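Local atomic coordinates of uncharacterized protein (Pyrococcus furiosus, PDB entry 4XLZ), a protein that probably removes an acetyl group from N,N'-diacetylchitobiose, as a metal-dependent deacetylase of carbohydrate esterase family 14. Residues I128-W142 with L179-H193. Residues are numbered along the deposited sequence; the frame is centred on the assembly and turned at random.
Sequences IRKEKPDGVFAPDPW and LKPHSVSFIALYYTH. With CD (cadmium ion), chain J.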
ATOM      1  N   ILE A 128     -11.586   3.744 -22.325  1.00 13.51           N
ATOM      2  CA  ILE A 128     -12.970   3.678 -22.620  1.00 12.13           C
ATOM      3  C   ILE A 128     -13.487   5.060 -23.059  1.00 13.08           C
ATOM      4  O   ILE A 128     -14.312   5.084 -23.965  1.00 15.22           O
ATOM      5  CB  ILE A 128     -13.771   3.096 -21.370  1.00 13.80           C
ATOM      6  CG1 ILE A 128     -13.331   1.601 -21.230  1.00 15.77           C
ATOM      7  CG2 ILE A 128     -15.292   3.206 -21.547  1.00 14.82           C
ATOM      8  CD1 ILE A 128     -13.869   1.005 -19.883  1.00 16.71           C
ATOM      9  N   ARG A 129     -13.082   6.081 -22.315  1.00 14.11           N
ATOM     10  CA  ARG A 129     -13.609   7.401 -22.682  1.00 14.64           C
ATOM     11  C   ARG A 129     -12.981   7.817 -23.984  1.00 15.08           C
ATOM     12  O   ARG A 129     -13.737   8.512 -24.761  1.00 17.84           O
ATOM     13  CB  ARG A 129     -13.289   8.397 -21.608  1.00 16.28           C
ATOM     14  CG  ARG A 129     -14.124   8.171 -20.342  1.00 15.68           C
ATOM     15  CD  ARG A 129     -13.563   9.149 -19.261  1.00 13.56           C
ATOM     16  NE  ARG A 129     -14.489   9.023 -18.055  1.00 14.30           N
ATOM     17  CZ  ARG A 129     -14.190   9.521 -16.819  1.00 13.66           C
ATOM     18  NH1 ARG A 129     -15.129   9.453 -15.868  1.00 14.32           N
ATOM     19  NH2 ARG A 129     -12.960  10.021 -16.582  1.00 14.90           N
ATOM     20  N   LYS A 130     -11.765   7.484 -24.302  1.00 14.76           N
ATOM     21  CA  LYS A 130     -11.174   7.882 -25.649  1.00 13.67           C
ATOM     22  C   LYS A 130     -11.887   7.122 -26.768  1.00 17.20           C
ATOM     23  O   LYS A 130     -12.286   7.726 -27.797  1.00 18.73           O
ATOM     24  CB  LYS A 130      -9.721   7.546 -25.640  1.00 17.34           C
ATOM     25  CG  LYS A 130      -9.042   7.820 -27.015  1.00 20.05           C
ATOM     26  CD  LYS A 130      -8.876   9.256 -27.369  1.00 24.77           C
ATOM     27  CE  LYS A 130      -8.286   9.290 -28.908  1.00 34.58           C
ATOM     28  NZ  LYS A 130      -7.943  10.763 -29.073  1.00 40.52           N
ATOM     29  N   GLU A 131     -12.088   5.807 -26.591  1.00 15.45           N
ATOM     30  CA  GLU A 131     -12.545   5.005 -27.721  1.00 14.94           C
ATOM     31  C   GLU A 131     -14.033   4.972 -27.806  1.00 17.55           C
ATOM     32  O   GLU A 131     -14.586   4.647 -28.926  1.00 17.84           O
ATOM     33  CB  GLU A 131     -11.955   3.560 -27.584  1.00 14.62           C
ATOM     34  CG  GLU A 131     -10.488   3.461 -27.831  1.00 15.27           C
ATOM     35  CD  GLU A 131     -10.041   3.589 -29.316  1.00 16.53           C
ATOM     36  OE1 GLU A 131      -8.851   3.568 -29.493  1.00 19.46           O
ATOM     37  OE2 GLU A 131     -10.983   3.711 -30.172  1.00 21.03           O
ATOM     38  N   LYS A 132     -14.811   5.210 -26.750  1.00 15.57           N
ATOM     39  CA  LYS A 132     -16.277   5.173 -26.727  1.00 16.46           C
ATOM     40  C   LYS A 132     -16.847   3.855 -27.267  1.00 16.43           C
ATOM     41  O   LYS A 132     -17.648   3.835 -28.260  1.00 18.56           O
ATOM     42  CB  LYS A 132     -16.807   6.383 -27.568  1.00 17.51           C
ATOM     43  CG  LYS A 132     -16.465   7.656 -26.838  1.00 19.30           C
ATOM     44  CD  LYS A 132     -17.054   8.904 -27.595  1.00 23.57           C
ATOM     45  CE  LYS A 132     -17.237  10.221 -26.714  1.00 39.90           C
ATOM     46  NZ  LYS A 132     -18.156  10.168 -25.375  1.00 40.21           N
ATOM     47  N   PRO A 133     -16.389   2.707 -26.786  1.00 16.31           N
ATOM     48  CA  PRO A 133     -16.856   1.447 -27.346  1.00 18.40           C
ATOM     49  C   PRO A 133     -18.301   1.180 -26.999  1.00 17.71           C
ATOM     50  O   PRO A 133     -18.869   1.489 -25.891  1.00 17.31           O
ATOM     51  CB  PRO A 133     -15.947   0.389 -26.651  1.00 17.82           C
ATOM     52  CG  PRO A 133     -15.689   1.064 -25.236  1.00 14.88           C
ATOM     53  CD  PRO A 133     -15.374   2.507 -25.714  1.00 16.01           C
ATOM     54  N   ASP A 134     -18.972   0.442 -27.909  1.00 17.66           N
ATOM     55  CA  ASP A 134     -20.344   0.009 -27.608  1.00 17.31           C
ATOM     56  C   ASP A 134     -20.388  -1.148 -26.616  1.00 14.24           C
ATOM     57  O   ASP A 134     -21.342  -1.272 -25.851  1.00 16.75           O
ATOM     58  CB  ASP A 134     -21.145  -0.493 -28.959  1.00 21.94           C
ATOM     59  CG  ASP A 134     -21.048   0.557 -30.008  1.00 30.25           C
ATOM     60  OD1 ASP A 134     -20.320   0.401 -30.971  1.00 25.85           O
ATOM     61  OD2 ASP A 134     -21.635   1.660 -29.752  1.00 30.74           O
ATOM     62  N   GLY A 135     -19.373  -2.015 -26.740  1.00 15.51           N
ATOM     63  CA  GLY A 135     -19.325  -3.258 -25.874  1.00 15.23           C
ATOM     64  C   GLY A 135     -17.921  -3.395 -25.351  1.00 12.77           C
ATOM     65  O   GLY A 135     -16.931  -3.002 -25.938  1.00 15.37           O
ATOM     66  N   VAL A 136     -17.950  -3.995 -24.126  1.00 13.64           N
ATOM     67  CA  VAL A 136     -16.671  -4.440 -23.474  1.00 13.18           C
ATOM     68  C   VAL A 136     -16.765  -5.908 -23.055  1.00 12.70           C
ATOM     69  O   VAL A 136     -17.815  -6.274 -22.467  1.00 14.74           O
ATOM     70  CB  VAL A 136     -16.398  -3.485 -22.228  1.00 12.01           C
ATOM     71  CG1 VAL A 136     -15.129  -4.014 -21.477  1.00 14.57           C
ATOM     72  CG2 VAL A 136     -16.078  -2.123 -22.663  1.00 14.39           C
ATOM     73  N   PHE A 137     -15.728  -6.647 -23.419  1.00 13.92           N
ATOM     74  CA  PHE A 137     -15.625  -8.052 -23.032  1.00 13.46           C
ATOM     75  C   PHE A 137     -14.473  -8.182 -21.999  1.00 13.56           C
ATOM     76  O   PHE A 137     -13.422  -7.557 -22.146  1.00 13.89           O
ATOM     77  CB  PHE A 137     -15.229  -8.914 -24.244  1.00 12.80           C
ATOM     78  CG  PHE A 137     -16.317  -9.004 -25.315  1.00 13.26           C
ATOM     79  CD1 PHE A 137     -16.441  -7.990 -26.237  1.00 15.88           C
ATOM     80  CD2 PHE A 137     -17.148 -10.118 -25.379  1.00 14.24           C
ATOM     81  CE1 PHE A 137     -17.503  -8.069 -27.243  1.00 17.79           C
ATOM     82  CE2 PHE A 137     -18.173 -10.210 -26.343  1.00 14.97           C
ATOM     83  CZ  PHE A 137     -18.341  -9.181 -27.308  1.00 17.45           C
ATOM     84  N   ALA A 138     -14.695  -9.033 -21.007  1.00 11.95           N
ATOM     85  CA  ALA A 138     -13.644  -9.278 -19.990  1.00 11.89           C
ATOM     86  C   ALA A 138     -13.879 -10.659 -19.365  1.00 11.95           C
ATOM     87  O   ALA A 138     -15.007 -11.202 -19.476  1.00 12.71           O
ATOM     88  CB  ALA A 138     -13.759  -8.176 -18.872  1.00 14.92           C
ATOM     89  N   PRO A 139     -12.884 -11.203 -18.641  1.00 11.70           N
ATOM     90  CA  PRO A 139     -13.150 -12.468 -17.911  1.00 12.56           C
ATOM     91  C   PRO A 139     -14.197 -12.351 -16.841  1.00 13.42           C
ATOM     92  O   PRO A 139     -14.280 -11.282 -16.216  1.00 13.43           O
ATOM     93  CB  PRO A 139     -11.785 -12.824 -17.253  1.00 13.65           C
ATOM     94  CG  PRO A 139     -10.745 -12.069 -18.163  1.00 16.06           C
ATOM     95  CD  PRO A 139     -11.486 -10.758 -18.520  1.00 13.13           C
ATOM     96  N   ASP A 140     -14.933 -13.408 -16.582  1.00 11.97           N
ATOM     97  CA  ASP A 140     -15.887 -13.425 -15.471  1.00 12.25           C
ATOM     98  C   ASP A 140     -15.078 -13.615 -14.182  1.00 13.20           C
ATOM     99  O   ASP A 140     -14.519 -14.689 -13.952  1.00 12.98           O
ATOM    100  CB  ASP A 140     -16.789 -14.655 -15.740  1.00 13.50           C
ATOM    101  CG  ASP A 140     -17.835 -14.846 -14.671  1.00 15.16           C
ATOM    102  OD1 ASP A 140     -18.821 -15.640 -14.911  1.00 15.75           O
ATOM    103  OD2 ASP A 140     -17.736 -14.249 -13.567  1.00 13.75           O
ATOM    104  N   PRO A 141     -15.056 -12.599 -13.304  1.00 12.02           N
ATOM    105  CA  PRO A 141     -14.190 -12.772 -12.097  1.00 11.72           C
ATOM    106  C   PRO A 141     -14.802 -13.698 -11.075  1.00 11.82           C
ATOM    107  O   PRO A 141     -14.030 -14.037 -10.164  1.00 13.79           O
ATOM    108  CB  PRO A 141     -14.179 -11.266 -11.562  1.00 12.25           C
ATOM    109  CG  PRO A 141     -15.597 -10.731 -11.966  1.00 11.47           C
ATOM    110  CD  PRO A 141     -15.801 -11.310 -13.421  1.00 13.09           C
ATOM    111  N   TRP A 142     -15.983 -14.144 -11.292  1.00 13.54           N
ATOM    112  CA  TRP A 142     -16.598 -15.112 -10.349  1.00 12.40           C
ATOM    113  C   TRP A 142     -16.448 -16.535 -10.879  1.00 12.80           C
ATOM    114  O   TRP A 142     -17.063 -17.478 -10.279  1.00 15.29           O
ATOM    115  CB  TRP A 142     -18.083 -14.835 -10.222  1.00 13.41           C
ATOM    116  CG  TRP A 142     -18.281 -13.445  -9.561  1.00 14.36           C
ATOM    117  CD1 TRP A 142     -18.091 -13.131  -8.233  1.00 14.86           C
ATOM    118  CD2 TRP A 142     -18.655 -12.246 -10.259  1.00 12.66           C
ATOM    119  NE1 TRP A 142     -18.352 -11.759  -8.057  1.00 14.87           N
ATOM    120  CE2 TRP A 142     -18.712 -11.208  -9.280  1.00 13.13           C
ATOM    121  CE3 TRP A 142     -19.037 -11.985 -11.573  1.00 14.33           C
ATOM    122  CZ2 TRP A 142     -19.094  -9.883  -9.614  1.00 14.21           C
ATOM    123  CZ3 TRP A 142     -19.341 -10.642 -11.941  1.00 15.85           C
ATOM    124  CH2 TRP A 142     -19.388  -9.640 -10.940  1.00 15.68           C
ATOM    125  N   LEU A 179     -11.685  14.416 -22.513  1.00 21.81           N
ATOM    126  CA  LEU A 179     -12.223  13.016 -22.555  1.00 21.66           C
ATOM    127  C   LEU A 179     -13.480  12.946 -21.734  1.00 22.36           C
ATOM    128  O   LEU A 179     -13.419  12.796 -20.470  1.00 21.78           O
ATOM    129  CB  LEU A 179     -11.191  11.947 -22.021  1.00 20.91           C
ATOM    130  CG  LEU A 179      -9.902  11.885 -22.766  1.00 20.53           C
ATOM    131  CD1 LEU A 179      -9.063  10.902 -21.859  1.00 21.93           C
ATOM    132  CD2 LEU A 179     -10.297  11.155 -24.131  1.00 22.00           C
ATOM    133  N   LYS A 180     -14.617  13.012 -22.404  1.00 17.97           N
ATOM    134  CA  LYS A 180     -15.887  13.117 -21.729  1.00 19.12           C
ATOM    135  C   LYS A 180     -16.350  11.754 -21.130  1.00 16.37           C
ATOM    136  O   LYS A 180     -15.896  10.675 -21.572  1.00 16.26           O
ATOM    137  CB  LYS A 180     -16.936  13.538 -22.766  1.00 25.40           C
ATOM    138  CG  LYS A 180     -16.728  15.064 -23.165  1.00 31.31           C
ATOM    139  CD  LYS A 180     -17.907  15.521 -24.080  1.00 43.77           C
ATOM    140  CE  LYS A 180     -19.349  15.539 -23.327  1.00 53.83           C
ATOM    141  NZ  LYS A 180     -19.490  16.564 -22.147  1.00 49.28           N
ATOM    142  N   PRO A 181     -17.313  11.733 -20.241  1.00 16.09           N
ATOM    143  CA  PRO A 181     -17.861  10.493 -19.719  1.00 17.52           C
ATOM    144  C   PRO A 181     -18.412   9.676 -20.866  1.00 17.45           C
ATOM    145  O   PRO A 181     -18.960  10.257 -21.893  1.00 18.31           O
ATOM    146  CB  PRO A 181     -18.995  10.907 -18.773  1.00 19.10           C
ATOM    147  CG  PRO A 181     -18.553  12.365 -18.345  1.00 18.90           C
ATOM    148  CD  PRO A 181     -17.893  12.930 -19.550  1.00 19.93           C
ATOM    149  N   HIS A 182     -18.367   8.353 -20.782  1.00 15.91           N
ATOM    150  CA  HIS A 182     -18.910   7.488 -21.793  1.00 16.32           C
ATOM    151  C   HIS A 182     -19.717   6.358 -21.158  1.00 17.50           C
ATOM    152  O   HIS A 182     -19.292   5.793 -20.054  1.00 17.69           O
ATOM    153  CB  HIS A 182     -17.805   6.890 -22.629  1.00 15.42           C
ATOM    154  CG  HIS A 182     -18.325   5.896 -23.634  1.00 17.64           C
ATOM    155  ND1 HIS A 182     -19.142   6.225 -24.727  1.00 18.07           N
ATOM    156  CD2 HIS A 182     -18.177   4.558 -23.655  1.00 17.53           C
ATOM    157  CE1 HIS A 182     -19.443   5.112 -25.366  1.00 19.25           C
ATOM    158  NE2 HIS A 182     -18.875   4.080 -24.726  1.00 19.04           N
ATOM    159  N   SER A 183     -20.880   6.014 -21.742  1.00 15.16           N
ATOM    160  CA  SER A 183     -21.687   4.906 -21.295  1.00 16.56           C
ATOM    161  C   SER A 183     -21.652   3.787 -22.324  1.00 18.61           C
ATOM    162  O   SER A 183     -22.199   3.859 -23.443  1.00 18.70           O
ATOM    163  CB  SER A 183     -23.144   5.355 -21.175  1.00 18.81           C
ATOM    164  OG  SER A 183     -23.238   6.385 -20.196  1.00 20.51           O
ATOM    165  N   VAL A 184     -20.999   2.696 -21.909  1.00 16.32           N
ATOM    166  CA  VAL A 184     -20.926   1.475 -22.759  1.00 16.47           C
ATOM    167  C   VAL A 184     -22.298   0.855 -22.822  1.00 16.85           C
ATOM    168  O   VAL A 184     -23.078   0.948 -21.894  1.00 20.64           O
ATOM    169  CB  VAL A 184     -19.888   0.533 -22.062  1.00 17.44           C
ATOM    170  CG1 VAL A 184     -19.997  -0.925 -22.610  1.00 20.71           C
ATOM    171  CG2 VAL A 184     -18.462   1.122 -22.184  1.00 17.59           C
ATOM    172  N   SER A 185     -22.677   0.264 -23.965  1.00 16.12           N
ATOM    173  CA  SER A 185     -24.026  -0.354 -24.066  1.00 18.10           C
ATOM    174  C   SER A 185     -24.137  -1.803 -23.507  1.00 17.34           C
ATOM    175  O   SER A 185     -25.192  -2.126 -22.953  1.00 19.85           O
ATOM    176  CB  SER A 185     -24.467  -0.460 -25.543  1.00 19.63           C
ATOM    177  OG  SER A 185     -24.544   0.921 -25.953  1.00 23.87           O
ATOM    178  N   PHE A 186     -23.053  -2.588 -23.624  1.00 16.33           N
ATOM    179  CA  PHE A 186     -23.107  -3.933 -22.956  1.00 15.78           C
ATOM    180  C   PHE A 186     -21.716  -4.319 -22.495  1.00 14.59           C
ATOM    181  O   PHE A 186     -20.666  -3.945 -23.120  1.00 14.40           O
ATOM    182  CB  PHE A 186     -23.663  -5.055 -23.938  1.00 15.91           C
ATOM    183  CG  PHE A 186     -22.756  -5.335 -25.134  1.00 16.35           C
ATOM    184  CD1 PHE A 186     -22.956  -4.655 -26.347  1.00 19.23           C
ATOM    185  CD2 PHE A 186     -21.762  -6.400 -25.030  1.00 18.34           C
ATOM    186  CE1 PHE A 186     -22.078  -5.004 -27.421  1.00 19.98           C
ATOM    187  CE2 PHE A 186     -20.916  -6.707 -26.087  1.00 19.47           C
ATOM    188  CZ  PHE A 186     -21.103  -6.028 -27.292  1.00 19.54           C
ATOM    189  N   ILE A 187     -21.780  -5.147 -21.457  1.00 15.74           N
ATOM    190  CA  ILE A 187     -20.556  -5.952 -21.030  1.00 16.46           C
ATOM    191  C   ILE A 187     -20.905  -7.440 -21.384  1.00 14.94           C
ATOM    192  O   ILE A 187     -22.070  -7.904 -21.180  1.00 15.87           O
ATOM    193  CB  ILE A 187     -20.433  -5.857 -19.533  1.00 16.11           C
ATOM    194  CG1 ILE A 187     -19.949  -4.452 -19.257  1.00 17.34           C
ATOM    195  CG2 ILE A 187     -19.338  -6.874 -19.024  1.00 19.17           C
ATOM    196  CD1 ILE A 187     -20.063  -4.213 -17.663  1.00 19.38           C
ATOM    197  N   ALA A 188     -19.845  -8.127 -21.814  1.00 14.07           N
ATOM    198  CA  ALA A 188     -20.031  -9.592 -21.899  1.00 13.45           C
ATOM    199  C   ALA A 188     -18.837 -10.251 -21.247  1.00 12.38           C
ATOM    200  O   ALA A 188     -17.707  -9.918 -21.571  1.00 16.00           O
ATOM    201  CB  ALA A 188     -20.125  -9.990 -23.456  1.00 16.58           C
ATOM    202  N   LEU A 189     -19.114 -11.229 -20.362  1.00 13.08           N
ATOM    203  CA  LEU A 189     -18.014 -11.880 -19.585  1.00 12.69           C
ATOM    204  C   LEU A 189     -17.717 -13.214 -20.282  1.00 13.47           C
ATOM    205  O   LEU A 189     -18.618 -14.058 -20.441  1.00 14.94           O
ATOM    206  CB  LEU A 189     -18.449 -12.136 -18.146  1.00 14.68           C
ATOM    207  CG  LEU A 189     -18.810 -10.759 -17.488  1.00 13.53           C
ATOM    208  CD1 LEU A 189     -19.252 -11.202 -16.073  1.00 14.30           C
ATOM    209  CD2 LEU A 189     -17.614  -9.813 -17.433  1.00 13.35           C
ATOM    210  N   TYR A 190     -16.449 -13.394 -20.624  1.00 13.83           N
ATOM    211  CA  TYR A 190     -16.016 -14.725 -21.155  1.00 14.15           C
ATOM    212  C   TYR A 190     -15.278 -15.480 -20.062  1.00 13.61           C
ATOM    213  O   TYR A 190     -15.184 -15.026 -18.939  1.00 13.79           O
ATOM    214  CB  TYR A 190     -15.188 -14.562 -22.434  1.00 15.17           C
ATOM    215  CG  TYR A 190     -13.832 -13.780 -22.343  1.00 14.56           C
ATOM    216  CD1 TYR A 190     -13.773 -12.333 -22.450  1.00 13.51           C
ATOM    217  CD2 TYR A 190     -12.650 -14.471 -22.081  1.00 13.53           C
ATOM    218  CE1 TYR A 190     -12.542 -11.742 -22.363  1.00 13.46           C
ATOM    219  CE2 TYR A 190     -11.413 -13.796 -22.003  1.00 14.14           C
ATOM    220  CZ  TYR A 190     -11.396 -12.422 -22.097  1.00 15.50           C
ATOM    221  OH  TYR A 190     -10.138 -11.842 -22.032  1.00 16.54           O
ATOM    222  N   TYR A 191     -14.757 -16.679 -20.371  1.00 13.50           N
ATOM    223  CA  TYR A 191     -14.180 -17.528 -19.344  1.00 13.96           C
ATOM    224  C   TYR A 191     -15.211 -17.750 -18.209  1.00 14.47           C
ATOM    225  O   TYR A 191     -14.894 -17.502 -16.999  1.00 13.63           O
ATOM    226  CB  TYR A 191     -12.843 -17.006 -18.790  1.00 13.77           C
ATOM    227  CG  TYR A 191     -11.578 -17.093 -19.634  1.00 13.58           C
ATOM    228  CD1 TYR A 191     -11.361 -18.185 -20.511  1.00 14.86           C
ATOM    229  CD2 TYR A 191     -10.591 -16.103 -19.521  1.00 13.24           C
ATOM    230  CE1 TYR A 191     -10.184 -18.266 -21.214  1.00 14.02           C
ATOM    231  CE2 TYR A 191      -9.360 -16.169 -20.237  1.00 13.10           C
ATOM    232  CZ  TYR A 191      -9.207 -17.276 -21.100  1.00 12.15           C
ATOM    233  OH  TYR A 191      -7.996 -17.374 -21.651  1.00 15.33           O
ATOM    234  N   THR A 192     -16.445 -18.143 -18.603  1.00 14.11           N
ATOM    235  CA  THR A 192     -17.559 -18.183 -17.626  1.00 14.65           C
ATOM    236  C   THR A 192     -18.129 -19.563 -17.462  1.00 16.64           C
ATOM    237  O   THR A 192     -18.251 -20.319 -18.481  1.00 16.88           O
ATOM    238  CB  THR A 192     -18.609 -17.171 -18.034  1.00 14.45           C
ATOM    239  OG1 THR A 192     -19.618 -17.127 -17.000  1.00 14.17           O
ATOM    240  CG2 THR A 192     -19.317 -17.467 -19.407  1.00 15.37           C
ATOM    241  N   HIS A 193     -18.405 -19.912 -16.222  1.00 15.04           N
ATOM    242  CA  HIS A 193     -19.170 -21.166 -15.897  0.50 14.85           C
ATOM    243  C   HIS A 193     -20.705 -20.938 -16.088  1.00 15.72           C
ATOM    244  O   HIS A 193     -21.455 -21.947 -16.053  1.00 18.01           O
ATOM    245  CB  HIS A 193     -18.794 -21.584 -14.457  0.50 16.00           C
ATOM    246  CG  HIS A 193     -19.576 -22.734 -13.862  0.50 13.65           C
ATOM    247  ND1 HIS A 193     -20.310 -22.582 -12.716  0.50 18.91           N
ATOM    248  CD2 HIS A 193     -19.679 -24.054 -14.200  0.50 16.41           C
ATOM    249  CE1 HIS A 193     -20.866 -23.734 -12.387  0.50 15.28           C
ATOM    250  NE2 HIS A 193     -20.519 -24.639 -13.274  0.50 15.05           N
TER
HETATM  251 CD    CD J 304     -21.036 -26.795 -12.991  0.50 19.80          CD
HETATM  252  O   HOH W   1     -20.034   8.599 -25.572  1.00 31.94           O
HETATM  253  O   HOH W   2     -12.962 -15.841 -15.822  1.00 14.18           O
HETATM  254  O   HOH W   3     -18.210 -18.230 -14.058  1.00 14.62           O
HETATM  255  O   HOH W   4     -22.061 -25.402 -11.587  1.00 33.16           O
HETATM  256  O   HOH W   5     -22.812 -27.977 -12.200  1.00 42.67           O
HETATM  257  O   HOH W   6     -20.526 -27.497 -15.252  1.00 21.22           O
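The ring of Phe186 lies flat over Gly135, whose CA sits 3.6 Å from the ring centroid and almost on its normal. Phe186 reaches this place because its CG stands between the backbone N and the carbonyl carbon (chi1 65°), which swings the ring back across the neighbouring strand. The edge of the same ring then meets the face of Phe137 in an offset edge-to-face pair, planes at 86°, while Ala188 CB touches Phe137 CE2 at 3.5 Å. Beneath these side chains, strands 135-139 and 186-190 run parallel, joined by alternating backbone bonds such as Val136 N to Phe186 O and Ala188 N to Val136 O.

Where helix 118-131 ends, the imidazole of His182 lies with one face under Lys132 CA, 3.4 Å from the ring centroid. His182 NE2 donates to Pro133 O (2.8 Å), nearly straight and in the ring plane, though it approaches from above the carbonyl plane; a water joins ND1 to Lys132 NZ. At the far end Thr192 OG1 gives its proton to the anti lone pair of Asp140 OD1 (2.7 Å), while OD2 accepts from Trp142 N, closing an Asx turn. Tyr191 OH bonds to Asp43, which with His40 and His151 holds a cadmium ion other than the one bound by His193 NE2. The pairing adds strand 186-190, the outermost on its side within the chain, to the parallel sheet, a Rossmann-like core with strand order 3-2-1-4-5, as in other GlcNAc-PI de-N-acetylase relatives.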